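Long-range contacts in Thiol:disulfide interchange protein (Klebsiella pneumoniae, PDB 6DXN), which probably acts as a periplasmic thiol-disulfide oxidoreductase of the DsbA type, introducing disulfide bonds into exported proteins: residues V26-F31 with N142-M147; A77-Q82 with A135-Q140. All blocks are in the same frame, centred on the assembly; numbering follows the deposited sequence.

Contact 1 of 2, residues V26-F31 with N142-M147; sequences VEFFSF and NLVEKM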
loop_
_atom_site.group_PDB
_atom_site.type_symbol
_atom_site.label_atom_id
_atom_site.label_comp_id
_atom_site.label_asym_id
_atom_site.label_seq_id
_atom_site.Cartn_x
_atom_site.Cartn_y
_atom_site.Cartn_z
ATOM N N VAL A 26 3.957 -0.022 6.599
ATOM C CA VAL A 26 3.499 -0.670 5.389
ATOM C C VAL A 26 1.963 -0.698 5.397
ATOM O O VAL A 26 1.328 -0.896 6.449
ATOM C CB VAL A 26 4.123 -2.075 5.227
ATOM C CG1 VAL A 26 3.738 -3.023 6.353
ATOM C CG2 VAL A 26 3.780 -2.701 3.879
ATOM N N GLU A 27 1.399 -0.431 4.214
ATOM C CA GLU A 27 -0.026 -0.477 3.925
ATOM C C GLU A 27 -0.235 -1.600 2.912
ATOM O O GLU A 27 0.238 -1.500 1.779
ATOM C CB GLU A 27 -0.527 0.866 3.368
ATOM C CG GLU A 27 -1.954 0.839 2.814
ATOM C CD GLU A 27 -2.388 2.120 2.109
ATOM O OE1 GLU A 27 -1.519 2.988 1.875
ATOM O OE2 GLU A 27 -3.589 2.259 1.802
ATOM N N PHE A 28 -0.905 -2.671 3.340
ATOM C CA PHE A 28 -1.231 -3.741 2.414
ATOM C C PHE A 28 -2.482 -3.289 1.654
ATOM O O PHE A 28 -3.431 -2.804 2.252
ATOM C CB PHE A 28 -1.380 -5.083 3.138
ATOM C CG PHE A 28 -0.094 -5.641 3.710
ATOM C CD1 PHE A 28 0.796 -6.339 2.906
ATOM C CD2 PHE A 28 0.203 -5.511 5.056
ATOM C CE1 PHE A 28 1.967 -6.865 3.430
ATOM C CE2 PHE A 28 1.373 -6.042 5.582
ATOM C CZ PHE A 28 2.253 -6.713 4.767
ATOM N N PHE A 29 -2.454 -3.423 0.328
ATOM C CA PHE A 29 -3.569 -2.958 -0.446
ATOM C C PHE A 29 -3.771 -3.840 -1.682
ATOM O O PHE A 29 -2.948 -4.693 -2.008
ATOM C CB PHE A 29 -3.322 -1.505 -0.868
ATOM C CG PHE A 29 -2.396 -1.350 -2.046
ATOM C CD1 PHE A 29 -1.019 -1.452 -1.897
ATOM C CD2 PHE A 29 -2.907 -1.118 -3.313
ATOM C CE1 PHE A 29 -0.178 -1.324 -2.991
ATOM C CE2 PHE A 29 -2.067 -0.982 -4.405
ATOM C CZ PHE A 29 -0.702 -1.082 -4.240
ATOM N N SER A 30 -4.897 -3.601 -2.356
ATOM C CA SER A 30 -5.237 -4.278 -3.575
ATOM C C SER A 30 -5.843 -3.244 -4.522
ATOM O O SER A 30 -6.682 -2.432 -4.111
ATOM C CB SER A 30 -6.181 -5.427 -3.331
ATOM O OG SER A 30 -6.598 -5.988 -4.555
ATOM N N PHE A 31 -5.404 -3.271 -5.781
ATOM C CA PHE A 31 -5.947 -2.343 -6.736
ATOM C C PHE A 31 -7.434 -2.640 -6.996
ATOM O O PHE A 31 -8.088 -1.838 -7.614
ATOM C CB PHE A 31 -5.144 -2.346 -8.036
ATOM C CG PHE A 31 -3.835 -1.607 -7.982
ATOM C CD1 PHE A 31 -3.815 -0.222 -8.012
ATOM C CD2 PHE A 31 -2.626 -2.286 -7.949
ATOM C CE1 PHE A 31 -2.615 0.468 -7.990
ATOM C CE2 PHE A 31 -1.428 -1.594 -7.925
ATOM C CZ PHE A 31 -1.421 -0.221 -7.931
ATOM N N ASN A 142 5.699 -12.518 0.565
ATOM C CA ASN A 142 6.190 -13.142 1.793
ATOM C C ASN A 142 5.607 -12.458 3.042
ATOM O O ASN A 142 5.241 -13.132 4.007
ATOM C CB ASN A 142 7.719 -13.100 1.862
ATOM C CG ASN A 142 8.266 -13.864 3.049
ATOM O OD1 ASN A 142 7.824 -14.976 3.335
ATOM N ND2 ASN A 142 9.232 -13.280 3.734
ATOM N N LEU A 143 5.527 -11.125 3.023
ATOM C CA LEU A 143 5.032 -10.381 4.199
ATOM C C LEU A 143 3.510 -10.514 4.352
ATOM O O LEU A 143 3.014 -10.492 5.483
ATOM C CB LEU A 143 5.494 -8.921 4.136
ATOM C CG LEU A 143 6.821 -8.637 4.850
ATOM C CD1 LEU A 143 7.893 -9.653 4.502
ATOM C CD2 LEU A 143 7.310 -7.236 4.560
ATOM N N VAL A 144 2.779 -10.667 3.242
ATOM C CA VAL A 144 1.329 -10.862 3.357
ATOM C C VAL A 144 1.086 -12.137 4.180
ATOM O O VAL A 144 0.161 -12.195 4.999
ATOM C CB VAL A 144 0.635 -10.895 1.979
ATOM C CG1 VAL A 144 -0.757 -11.505 2.042
ATOM C CG2 VAL A 144 0.586 -9.512 1.354
ATOM N N GLU A 145 1.945 -13.143 3.973
ATOM C CA GLU A 145 1.865 -14.402 4.712
ATOM C C GLU A 145 2.375 -14.198 6.152
ATOM O O GLU A 145 1.622 -14.378 7.111
ATOM C CB GLU A 145 2.608 -15.499 3.939
ATOM C CG GLU A 145 2.649 -16.848 4.636
ATOM C CD GLU A 145 3.816 -17.063 5.586
ATOM O OE1 GLU A 145 4.971 -16.798 5.179
ATOM O OE2 GLU A 145 3.572 -17.490 6.728
ATOM N N LYS A 146 3.635 -13.777 6.302
ATOM C CA LYS A 146 4.246 -13.631 7.648
ATOM C C LYS A 146 3.414 -12.707 8.553
ATOM O O LYS A 146 3.142 -13.058 9.704
ATOM C CB LYS A 146 5.696 -13.150 7.531
ATOM C CG LYS A 146 6.658 -14.139 6.879
ATOM C CD LYS A 146 6.739 -15.476 7.591
ATOM C CE LYS A 146 7.816 -16.384 7.034
ATOM N NZ LYS A 146 7.610 -16.661 5.591
HETATM N N MSE A 147 2.998 -11.544 8.032
HETATM C CA MSE A 147 2.213 -10.585 8.828
HETATM C C MSE A 147 0.763 -11.006 9.044
HETATM O O MSE A 147 0.059 -10.394 9.849
HETATM C CB MSE A 147 2.328 -9.199 8.207
HETATM C CG MSE A 147 3.801 -8.798 8.127
HETATM SE SE MSE A 147 4.038 -6.874 8.465
HETATM C CE MSE A 147 5.359 -6.533 7.063
#

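Contact 2 of 2, residues A77-Q82 with A135-Q140; sequences AWAVAQ and ALIARQ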
loop_
_atom_site.group_PDB
_atom_site.type_symbol
_atom_site.label_atom_id
_atom_site.label_comp_id
_atom_site.label_asym_id
_atom_site.label_seq_id
_atom_site.Cartn_x
_atom_site.Cartn_y
_atom_site.Cartn_z
ATOM N N ALA A 77 3.414 -5.337 -11.530
ATOM C CA ALA A 77 3.318 -4.003 -12.107
ATOM C C ALA A 77 3.712 -2.945 -11.066
ATOM O O ALA A 77 4.379 -1.955 -11.395
ATOM C CB ALA A 77 1.929 -3.770 -12.637
ATOM N N TRP A 78 3.336 -3.177 -9.803
ATOM C CA TRP A 78 3.655 -2.195 -8.745
ATOM C C TRP A 78 5.179 -2.173 -8.509
ATOM O O TRP A 78 5.789 -1.104 -8.344
ATOM C CB TRP A 78 2.821 -2.507 -7.497
ATOM C CG TRP A 78 2.863 -1.468 -6.417
ATOM C CD1 TRP A 78 3.218 -1.666 -5.115
ATOM C CD2 TRP A 78 2.570 -0.065 -6.544
ATOM N NE1 TRP A 78 3.142 -0.494 -4.421
ATOM C CE2 TRP A 78 2.752 0.508 -5.267
ATOM C CE3 TRP A 78 2.155 0.761 -7.598
ATOM C CZ2 TRP A 78 2.547 1.864 -5.019
ATOM C CZ3 TRP A 78 1.979 2.109 -7.358
ATOM C CH2 TRP A 78 2.165 2.647 -6.080
ATOM N N ALA A 79 5.791 -3.362 -8.527
ATOM C CA ALA A 79 7.234 -3.521 -8.331
ATOM C C ALA A 79 7.999 -2.819 -9.460
ATOM O O ALA A 79 8.973 -2.106 -9.200
ATOM C CB ALA A 79 7.577 -4.985 -8.239
ATOM N N VAL A 80 7.551 -3.025 -10.708
ATOM C CA VAL A 80 8.166 -2.369 -11.861
ATOM C C VAL A 80 7.940 -0.860 -11.735
ATOM O O VAL A 80 8.838 -0.066 -12.044
ATOM C CB VAL A 80 7.614 -2.892 -13.206
ATOM C CG1 VAL A 80 7.998 -1.984 -14.362
ATOM C CG2 VAL A 80 8.047 -4.317 -13.498
ATOM N N ALA A 81 6.729 -0.486 -11.304
ATOM C CA ALA A 81 6.313 0.918 -11.145
ATOM C C ALA A 81 7.282 1.699 -10.247
ATOM O O ALA A 81 7.612 2.858 -10.545
ATOM C CB ALA A 81 4.915 0.965 -10.575
ATOM N N GLN A 82 7.726 1.060 -9.160
ATOM C CA GLN A 82 8.619 1.676 -8.158
ATOM C C GLN A 82 10.076 1.640 -8.641
ATOM O O GLN A 82 10.849 2.541 -8.338
ATOM C CB GLN A 82 8.468 0.958 -6.817
ATOM C CG GLN A 82 7.068 1.075 -6.242
ATOM C CD GLN A 82 6.818 0.119 -5.106
ATOM O OE1 GLN A 82 5.811 -0.584 -5.085
ATOM N NE2 GLN A 82 7.743 0.063 -4.163
ATOM N N ALA A 135 12.850 -9.305 -6.424
ATOM C CA ALA A 135 13.065 -9.323 -4.979
ATOM C C ALA A 135 11.905 -8.622 -4.264
ATOM O O ALA A 135 11.483 -9.072 -3.204
ATOM C CB ALA A 135 14.391 -8.681 -4.640
ATOM N N LEU A 136 11.395 -7.539 -4.869
ATOM C CA LEU A 136 10.310 -6.751 -4.273
ATOM C C LEU A 136 8.987 -7.524 -4.376
ATOM O O LEU A 136 8.169 -7.466 -3.476
ATOM C CB LEU A 136 10.238 -5.391 -4.975
ATOM C CG LEU A 136 9.292 -4.362 -4.354
ATOM C CD1 LEU A 136 9.630 -4.117 -2.886
ATOM C CD2 LEU A 136 9.348 -3.054 -5.122
ATOM N N ILE A 137 8.786 -8.236 -5.487
ATOM C CA ILE A 137 7.590 -9.067 -5.688
ATOM C C ILE A 137 7.562 -10.149 -4.596
ATOM O O ILE A 137 6.529 -10.403 -3.991
ATOM C CB ILE A 137 7.578 -9.671 -7.113
ATOM C CG1 ILE A 137 7.432 -8.588 -8.183
ATOM C CG2 ILE A 137 6.495 -10.734 -7.249
ATOM C CD1 ILE A 137 7.717 -9.068 -9.582
ATOM N N ALA A 138 8.719 -10.774 -4.335
ATOM C CA ALA A 138 8.774 -11.852 -3.339
ATOM C C ALA A 138 8.567 -11.284 -1.929
ATOM O O ALA A 138 7.889 -11.907 -1.107
ATOM C CB ALA A 138 10.061 -12.625 -3.466
ATOM N N ARG A 139 9.129 -10.093 -1.675
ATOM C CA ARG A 139 8.999 -9.399 -0.375
ATOM C C ARG A 139 7.515 -9.153 -0.059
ATOM O O ARG A 139 7.049 -9.400 1.063
ATOM C CB ARG A 139 9.768 -8.072 -0.424
ATOM C CG ARG A 139 9.616 -7.168 0.795
ATOM C CD ARG A 139 10.245 -7.719 2.064
ATOM N NE ARG A 139 10.329 -6.725 3.131
ATOM C CZ ARG A 139 10.866 -6.946 4.330
ATOM N NH1 ARG A 139 11.347 -8.141 4.631
ATOM N NH2 ARG A 139 10.925 -5.969 5.224
ATOM N N GLN A 140 6.802 -8.618 -1.049
ATOM C CA GLN A 140 5.376 -8.302 -0.937
ATOM C C GLN A 140 4.563 -9.558 -0.584
ATOM O O GLN A 140 3.781 -9.531 0.365
ATOM C CB GLN A 140 4.908 -7.627 -2.230
ATOM C CG GLN A 140 5.304 -6.154 -2.314
ATOM C CD GLN A 140 5.106 -5.561 -3.689
ATOM O OE1 GLN A 140 4.213 -4.750 -3.917
ATOM N NE2 GLN A 140 5.922 -5.994 -4.636
#

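Contact 1 of 2, residues V26-F31 with N142-M147
Phe28 projects from strand 26-29 and meets three residues of 142-147 with different parts of one ring. The closest approach is to Val144, whose CG2 lies 3.5 Å from Phe28 CD1; the methyl comes at the ring obliquely, and the Phe28 and Val144 side chains lie alongside, pointing opposite ways. Val144 has CG1 anti to its backbone N (chi1 163°), which places CG2 beside that N and on the side of the ring. At the far end of the ring, Phe28 CZ is 4.0 Å from Leu143 CB, an edge contact in the ring plane. The same CZ of Phe28 also comes within 3.9 Å of Leu143 O, which approaches the ring obliquely.

The third partner is Met147, present as selenomethionine. Its SE sits 5.2 Å from the Phe28 ring centroid and 90° off the ring normal, so this Met-aromatic contact uses the edge of the ring, and the Met147 chain runs nearly perpendicular to the Phe28 side chain. Bends at chi2 (-144°) and chi3 set the terminal methyl where it touches both the Phe28 ring edge and Val26: Met147 CE lies 3.9 Å from Phe28 CZ. Met147 CE also meets Val26 CG1 tip to tip at 3.9 Å. Val26 and Phe28, alternate residues of the strand, thus present one apolar surface, and all five touching residues are buried.

The strand is an inner one of the thioredoxin-fold sheet, between 154-157 and 60-63, bonded through its backbone to Tyr156 and Ser154 on one side and to Tyr62 on the other. The Tyr156 ring also meets Phe28, Tyr62 touches both Phe28 and Leu143, and the C-terminal part of helix 131-146 packs against this side of the sheet.

Contact 2 of 2, residues A77-Q82 with A135-Q140
Helices 77-82 and 135-140 run in roughly opposing directions, with 130° between their N-to-C axes and a closest axial approach of 9.1 Å, and their backbones come nearest at Ala79 and Leu136, with CA atoms 6.0 Å apart. The short side chain of Ala79 points at the opposing helix, and its CB lies 3.6 Å from Ile137 CG1. Ile137 sets off along the side of its helix, but a chi1 of -66° swings the CG1 branch onto Ala79 CB. Leu136 covers the other part of this small surface: Leu136 CD2 approaches the Ala79 CA and is also 3.6 Å from Gln82 NE2, where the two longer side chains run nearly perpendicular to each other.

Helix 71-83 and the earlier turns of helix 131-146 belong to the helical insertion that distinguishes DsbA from a plain thioredoxin fold; Ala77 and Val80 turn away from 135-140 toward helices 107-115 and 121-129 of the same insertion. The Trp78 indole reaches strand 60-63, with NE1 donating a hydrogen bond to Lys61 O, and its ring also packs on Asp87 and Glu91 of helix 87-99.

Gln140 bridges these surroundings with its amide. Its NE2 turns back along its own helix to Leu136 O at 2.9 Å, a fairly straight bond with an N-H...O angle of 159°. The donor sits above the carbonyl plane, whereas Gln140 N reaches that oxygen from the opposite face, so two N-H groups hold one acceptor. The other end of the amide, OE1, accepts from His63 N; with both amide atoms engaged, the rotation of this buried group is fixed. The amide plane is turned obliquely to the indole, and Gln140 OE1 lies 3.5 Å from Trp78 CD1, in plane at the edge of the ring.

Overall arrangement
Contact 1 and contact 2 lie on successive parts of helix 131-146, their centres about 12 Å apart. Along the chain the order is 26-31, 77-82, 135-140, 142-147, so the second pairing forms within the span that the first brings together. The helix thus meets the helical insertion with its earlier turns and the thioredoxin-fold sheet at its C-terminal end, linking the two parts of the DsbA architecture. The first-named segments also touch directly: Phe29 CE1 lies 3.7 Å from Trp78 NE1. Strand 25-29 leads toward Cys33 and Cys36, the predicted redox pair, whose disulfide is absent in this structure.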